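Local structure of mitogen activated protein kinase, putative (4QNY) at residues Q12-V15 against C16-D19. The protein probably phosphorylates protein substrates as a mitogen-activated protein kinase, and binds an ATP analogue and magnesium in the cleft between its two lobes. Residues are numbered along the deposited sequence; the frame is centred on the assembly and turned at random.
Sequences QAEV and CRLD
V15 O takes two backbone N-H groups at the end of helix 8-16. L18 N lies 2.8 Å from V15 O, above the carbonyl plane. D19 N lies 2.7 Å from V15 O and meets the carbonyl almost head-on, with an N-H...O angle of 168°. One turn earlier, C16 N bonds to Q12 O at 2.9 Å. Between them, R17 N is held weakly by A13 O and E14 O. The helical bonding thus slackens at R17 and tightens again at V15 O.

The R17 side chain folds back along the helix. A bend at chi3 (-73°) brings the guanidinium over the backbone, with A13 O 3.5 Å above the centre of its plane. R17 NH2 approaches E14 CA to 3.6 Å. The E14 carboxylate is engaged elsewhere, in a salt bridge with R53 and a hydrogen bond to Y102.

On another side of the helix, C16 SG lies 3.5 Å from Q12 NE2. Q12 OE1 accepts from L24 N, while Q12 NE2 donates to Y22 O. L18 leans over the last turn, its CG 3.6 Å from E14 O, and its side chain also packs on L90 and Y102.

This is the C-terminal end of a short helix and the start of the loop between helix 8-16 and strand 22-31, an outermost strand of the five-stranded N-lobe sheet. Its backbone bonds close the last turn, while the polar ends of Q12 and E14 tie the helix to that sheet. The R17 guanidinium lies over the carbonyl end of the helix, where its positive charge would probably be favoured.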
loop_
_atom_site.group_PDB
_atom_site.type_symbol
_atom_site.label_atom_id
_atom_site.label_comp_id
_atom_site.label_asym_id
_atom_site.label_seq_id
_atom_site.Cartn_x
_atom_site.Cartn_y
_atom_site.Cartn_z
ATOM N N GLN A 12 1.455 1.973 -27.531
ATOM C CA GLN A 12 2.273 0.950 -28.175
ATOM C C GLN A 12 3.416 1.560 -28.974
ATOM O O GLN A 12 4.555 1.101 -28.891
ATOM C CB GLN A 12 1.409 0.074 -29.087
ATOM C CG GLN A 12 2.178 -1.004 -29.837
ATOM C CD GLN A 12 2.632 -2.136 -28.935
ATOM O OE1 GLN A 12 1.870 -3.063 -28.652
ATOM N NE2 GLN A 12 3.879 -2.072 -28.482
ATOM N N ALA A 13 3.104 2.597 -29.746
ATOM C CA ALA A 13 4.108 3.299 -30.536
ATOM C C ALA A 13 5.146 3.949 -29.630
ATOM O O ALA A 13 6.334 3.983 -29.952
ATOM C CB ALA A 13 3.451 4.342 -31.427
ATOM N N GLU A 14 4.686 4.457 -28.493
ATOM C CA GLU A 14 5.562 5.094 -27.517
ATOM C C GLU A 14 6.523 4.082 -26.894
ATOM O O GLU A 14 7.712 4.359 -26.732
ATOM C CB GLU A 14 4.732 5.776 -26.428
ATOM C CG GLU A 14 5.500 6.778 -25.586
ATOM C CD GLU A 14 4.646 7.392 -24.493
ATOM O OE1 GLU A 14 4.096 6.630 -23.670
ATOM O OE2 GLU A 14 4.519 8.635 -24.459
ATOM N N VAL A 15 6.001 2.907 -26.553
ATOM C CA VAL A 15 6.806 1.849 -25.948
ATOM C C VAL A 15 7.828 1.292 -26.940
ATOM O O VAL A 15 8.971 1.011 -26.573
ATOM C CB VAL A 15 5.912 0.703 -25.417
ATOM C CG1 VAL A 15 6.740 -0.532 -25.080
ATOM C CG2 VAL A 15 5.126 1.169 -24.201
ATOM N N CYS A 16 7.416 1.150 -28.196
ATOM C CA CYS A 16 8.297 0.633 -29.240
ATOM C C CYS A 16 9.525 1.521 -29.447
ATOM O O CYS A 16 10.597 1.036 -29.810
ATOM C CB CYS A 16 7.535 0.482 -30.559
ATOM S SG CYS A 16 6.364 -0.898 -30.594
ATOM N N ARG A 17 9.367 2.820 -29.208
ATOM C CA ARG A 17 10.482 3.756 -29.321
ATOM C C ARG A 17 11.425 3.630 -28.127
ATOM O O ARG A 17 12.521 4.190 -28.126
ATOM C CB ARG A 17 9.971 5.194 -29.449
ATOM C CG ARG A 17 9.325 5.502 -30.793
ATOM C CD ARG A 17 9.077 6.993 -30.973
ATOM N NE ARG A 17 7.973 7.477 -30.149
ATOM C CZ ARG A 17 6.708 7.527 -30.553
ATOM N NH1 ARG A 17 6.382 7.123 -31.774
ATOM N NH2 ARG A 17 5.766 7.982 -29.737
ATOM N N LEU A 18 10.989 2.893 -27.111
ATOM C CA LEU A 18 11.828 2.608 -25.954
ATOM C C LEU A 18 12.407 1.203 -26.061
ATOM O O LEU A 18 13.621 1.011 -25.996
ATOM C CB LEU A 18 11.030 2.753 -24.657
ATOM C CG LEU A 18 10.429 4.130 -24.378
ATOM C CD1 LEU A 18 9.557 4.085 -23.136
ATOM C CD2 LEU A 18 11.525 5.170 -24.229
ATOM N N ASP A 19 11.523 0.223 -26.224
ATOM C CA ASP A 19 11.931 -1.166 -26.377
ATOM C C ASP A 19 10.878 -1.930 -27.175
ATOM O O ASP A 19 9.699 -1.944 -26.815
ATOM C CB ASP A 19 12.151 -1.820 -25.010
ATOM C CG ASP A 19 13.045 -3.045 -25.083
ATOM O OD1 ASP A 19 12.998 -3.763 -26.104
ATOM O OD2 ASP A 19 13.798 -3.290 -24.116
#